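Glycoside hydrolase family 16 protein (Akkermansia muciniphila, PDB 6T2N) probably hydrolyses internal beta-galactosidic linkages in mucin O-glycans as an endo-acting family 16 glycoside hydrolase, helping to initiate mucin breakdown in the human gut. Local coordinates at residues A[78-86]-A[272-283]. Sequence-based numbering, arbitrary orientation.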
loop_
_atom_site.group_PDB
_atom_site.type_symbol
_atom_site.label_atom_id
_atom_site.label_comp_id
_atom_site.label_asym_id
_atom_site.label_seq_id
_atom_site.Cartn_x
_atom_site.Cartn_y
_atom_site.Cartn_z
ATOM N N ARG A 78 -12.535 1.764 3.105
ATOM C CA ARG A 78 -12.610 0.486 2.353
ATOM C C ARG A 78 -13.121 -0.701 3.163
ATOM O O ARG A 78 -12.740 -0.863 4.302
ATOM C CB ARG A 78 -11.223 -0.070 2.056
ATOM C CG ARG A 78 -10.392 0.882 1.248
ATOM C CD ARG A 78 -8.948 0.458 1.173
ATOM N NE ARG A 78 -8.511 1.665 0.508
ATOM C CZ ARG A 78 -8.035 2.717 1.138
ATOM N NH1 ARG A 78 -7.798 2.640 2.426
ATOM N NH2 ARG A 78 -7.760 3.822 0.483
ATOM N N ASN A 79 -13.715 -1.662 2.475
ATOM C CA ASN A 79 -13.837 -3.053 2.987
ATOM C C ASN A 79 -14.968 -3.079 4.027
ATOM O O ASN A 79 -14.757 -2.776 5.234
ATOM C CB ASN A 79 -12.494 -3.597 3.478
ATOM C CG ASN A 79 -12.468 -5.110 3.550
ATOM O OD1 ASN A 79 -13.424 -5.766 3.965
ATOM N ND2 ASN A 79 -11.351 -5.679 3.163
ATOM N N GLN A 80 -16.139 -3.465 3.552
ATOM C CA GLN A 80 -17.375 -3.531 4.360
ATOM C C GLN A 80 -17.229 -4.452 5.594
ATOM O O GLN A 80 -18.127 -4.456 6.435
ATOM C CB GLN A 80 -18.447 -3.959 3.368
ATOM C CG GLN A 80 -19.799 -4.088 4.009
ATOM C CD GLN A 80 -20.840 -4.174 2.939
ATOM O OE1 GLN A 80 -20.492 -4.208 1.774
ATOM N NE2 GLN A 80 -22.099 -4.257 3.335
ATOM N N GLY A 81 -16.153 -5.236 5.685
ATOM C CA GLY A 81 -15.870 -6.160 6.797
ATOM C C GLY A 81 -14.890 -5.583 7.809
ATOM O O GLY A 81 -14.785 -6.143 8.904
ATOM N N SER A 82 -14.222 -4.475 7.489
ATOM C CA SER A 82 -13.250 -3.770 8.355
ATOM C C SER A 82 -13.917 -3.280 9.628
ATOM O O SER A 82 -15.151 -3.128 9.638
ATOM C CB SER A 82 -12.674 -2.622 7.601
ATOM O OG SER A 82 -13.577 -1.518 7.589
ATOM N N GLN A 83 -13.127 -3.074 10.675
ATOM C CA GLN A 83 -13.621 -2.724 12.033
ATOM C C GLN A 83 -13.039 -1.389 12.480
ATOM O O GLN A 83 -13.333 -1.011 13.635
ATOM C CB GLN A 83 -13.173 -3.747 13.071
ATOM C CG GLN A 83 -13.896 -5.080 13.029
ATOM C CD GLN A 83 -13.071 -6.157 13.693
ATOM O OE1 GLN A 83 -11.926 -6.372 13.374
ATOM N NE2 GLN A 83 -13.617 -6.861 14.641
ATOM N N GLN A 84 -12.190 -0.743 11.672
ATOM C CA GLN A 84 -11.478 0.494 12.087
ATOM C C GLN A 84 -11.953 1.713 11.287
ATOM O O GLN A 84 -12.412 1.528 10.148
ATOM C CB GLN A 84 -9.969 0.345 11.931
ATOM C CG GLN A 84 -9.458 0.809 10.575
ATOM C CD GLN A 84 -9.737 -0.166 9.454
ATOM O OE1 GLN A 84 -10.220 -1.296 9.655
ATOM N NE2 GLN A 84 -9.390 0.261 8.246
ATOM N N THR A 85 -11.799 2.906 11.905
ATOM C CA THR A 85 -11.843 4.268 11.280
ATOM C C THR A 85 -10.448 4.896 11.386
ATOM O O THR A 85 -9.712 4.551 12.310
ATOM C CB THR A 85 -12.940 5.143 11.890
ATOM O OG1 THR A 85 -13.085 6.281 11.054
ATOM C CG2 THR A 85 -12.616 5.614 13.276
ATOM N N TYR A 86 -10.087 5.745 10.430
ATOM C CA TYR A 86 -8.693 6.204 10.188
ATOM C C TYR A 86 -8.522 7.651 10.674
ATOM O O TYR A 86 -9.364 8.493 10.302
ATOM C CB TYR A 86 -8.381 6.103 8.682
ATOM C CG TYR A 86 -7.957 4.750 8.162
ATOM C CD1 TYR A 86 -7.120 3.923 8.885
ATOM C CD2 TYR A 86 -8.292 4.357 6.887
ATOM C CE1 TYR A 86 -6.710 2.703 8.397
ATOM C CE2 TYR A 86 -7.903 3.141 6.378
ATOM C CZ TYR A 86 -7.114 2.302 7.138
ATOM O OH TYR A 86 -6.730 1.084 6.637
ATOM N N ASN A 272 -0.642 1.551 5.687
ATOM C CA ASN A 272 -1.847 1.517 6.547
ATOM C C ASN A 272 -1.877 0.204 7.359
ATOM O O ASN A 272 -1.211 -0.795 6.949
ATOM C CB ASN A 272 -3.107 1.754 5.715
ATOM C CG ASN A 272 -3.491 0.494 4.975
ATOM O OD1 ASN A 272 -2.907 0.181 3.960
ATOM N ND2 ASN A 272 -4.343 -0.329 5.550
ATOM N N SER A 273 -2.548 0.235 8.521
ATOM C CA SER A 273 -3.043 -0.954 9.247
ATOM C C SER A 273 -4.565 -0.879 9.262
ATOM O O SER A 273 -5.128 0.043 9.893
ATOM C CB SER A 273 -2.503 -1.039 10.616
ATOM O OG SER A 273 -1.113 -1.284 10.592
ATOM N N ALA A 274 -5.206 -1.810 8.575
ATOM C CA ALA A 274 -6.646 -2.043 8.740
ATOM C C ALA A 274 -6.858 -3.044 9.873
ATOM O O ALA A 274 -5.864 -3.530 10.412
ATOM C CB ALA A 274 -7.254 -2.536 7.467
ATOM N N VAL A 275 -8.123 -3.257 10.231
ATOM C CA VAL A 275 -8.581 -4.210 11.268
ATOM C C VAL A 275 -9.727 -4.969 10.606
ATOM O O VAL A 275 -10.520 -4.329 9.867
ATOM C CB VAL A 275 -8.983 -3.481 12.569
ATOM C CG1 VAL A 275 -9.345 -4.443 13.668
ATOM C CG2 VAL A 275 -7.881 -2.586 13.064
ATOM N N GLY A 276 -9.767 -6.283 10.787
ATOM C CA GLY A 276 -10.813 -7.125 10.186
ATOM C C GLY A 276 -10.767 -6.999 8.679
ATOM O O GLY A 276 -9.690 -6.856 8.132
ATOM N N GLY A 277 -11.907 -7.048 8.016
ATOM C CA GLY A 277 -12.030 -7.536 6.626
ATOM C C GLY A 277 -12.955 -8.749 6.527
ATOM O O GLY A 277 -13.030 -9.553 7.516
ATOM N N THR A 278 -13.671 -8.872 5.404
ATOM C CA THR A 278 -14.546 -10.041 5.070
ATOM C C THR A 278 -13.680 -11.318 5.093
ATOM O O THR A 278 -14.154 -12.401 5.491
ATOM C CB THR A 278 -15.252 -9.798 3.726
ATOM O OG1 THR A 278 -14.205 -9.415 2.833
ATOM C CG2 THR A 278 -16.313 -8.710 3.736
ATOM N N TRP A 279 -12.419 -11.204 4.684
ATOM C CA TRP A 279 -11.411 -12.235 5.025
ATOM C C TRP A 279 -10.259 -11.555 5.727
ATOM O O TRP A 279 -9.590 -10.700 5.130
ATOM C CB TRP A 279 -10.941 -13.129 3.871
ATOM C CG TRP A 279 -11.012 -14.561 4.315
ATOM C CD1 TRP A 279 -10.133 -15.219 5.131
ATOM C CD2 TRP A 279 -12.111 -15.463 4.079
ATOM N NE1 TRP A 279 -10.575 -16.490 5.371
ATOM C CE2 TRP A 279 -11.787 -16.670 4.744
ATOM C CE3 TRP A 279 -13.309 -15.375 3.350
ATOM C CZ2 TRP A 279 -12.628 -17.785 4.697
ATOM C CZ3 TRP A 279 -14.129 -16.479 3.317
ATOM C CH2 TRP A 279 -13.794 -17.664 3.980
ATOM N N CYS A 280 -10.213 -11.926 6.992
ATOM C CA CYS A 280 -9.258 -11.599 8.065
ATOM C C CYS A 280 -10.094 -11.898 9.314
ATOM O O CYS A 280 -11.163 -11.288 9.462
ATOM C CB CYS A 280 -8.706 -10.169 7.998
ATOM S SG CYS A 280 -7.170 -9.912 8.955
ATOM N N GLU A 281 -9.743 -12.902 10.101
ATOM C CA GLU A 281 -10.076 -12.840 11.538
ATOM C C GLU A 281 -10.527 -11.414 11.905
ATOM O O GLU A 281 -9.837 -10.410 11.621
ATOM C CB GLU A 281 -8.848 -13.226 12.373
ATOM C CG GLU A 281 -8.807 -14.700 12.745
ATOM C CD GLU A 281 -7.554 -15.051 13.511
ATOM O OE1 GLU A 281 -6.722 -14.150 13.706
ATOM O OE2 GLU A 281 -7.411 -16.222 13.891
ATOM N N LYS A 282 -11.627 -11.295 12.603
ATOM C CA LYS A 282 -12.006 -9.966 13.130
ATOM C C LYS A 282 -11.289 -9.801 14.484
ATOM O O LYS A 282 -10.988 -10.786 15.144
ATOM C CB LYS A 282 -13.532 -9.852 13.009
ATOM C CG LYS A 282 -14.034 -10.172 11.587
ATOM C CD LYS A 282 -14.586 -9.003 10.783
ATOM C CE LYS A 282 -15.805 -8.395 11.483
ATOM N NZ LYS A 282 -16.430 -7.240 10.777
ATOM N N ALA A 283 -10.868 -8.596 14.806
ATOM C CA ALA A 283 -10.243 -8.260 16.094
ATOM C C ALA A 283 -11.243 -8.466 17.246
ATOM O O ALA A 283 -12.444 -8.400 17.052
ATOM C CB ALA A 283 -9.774 -6.843 15.986
#
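Gln83 reaches out from the loop 78-84 and lays its carboxamide against the backbone of Ala283, joining two loops at one end of the beta-sandwich (beta-jelly-roll) fold of family 16 glycoside hydrolases. The amide is used at both ends: Gln83 OE1 accepts from Ala283 N at 2.8 Å, in its carbonyl plane and on a lone pair, while Gln83 NE2 donates to Ala283 O. Gln83 CG lies anti to the carbonyl carbon (chi1 -74°) and the chain is extended beyond it, which carries the amide across Val275 at about a right angle and brings Gln83 OE1 near Val275 CG1. With an alanine at Gln83, Ala283 N and O would probably both lose these partners. Lys282 comes in obliquely, its CB near Gln83 NE2, and brings its NZ to 2.7 Å from Gly81 O. Gly277 N donates to the same oxygen from the opposite face of the carbonyl plane, so two bonds grip it next to the single backbone bridge between Ser82 and Gly276. Gly81 CA lies against Thr278 N. Asn79 OD1 closes an Asx turn with Gly81 N and takes a weak bond from Thr278 N.

Where strand 267-275 ends, Gln84, bent at chi2 (-76°), folds its amide over the backbone: Gln84 OE1 accepts from Val275 N at 2.9 Å, the donor standing well above its carbonyl plane, and Gln84 NE2 rests on Ala274 CB. Farther along, Tyr86 presents its ring edge to Ser273 O, 3.4 Å from Tyr86 CE1. Asn272, whose OD1 is bonded to Trp165 NE1, holds its amide 79° from the ring plane and donates a weak bond from Asn272 ND2 to Tyr86 OH at 3.0 Å.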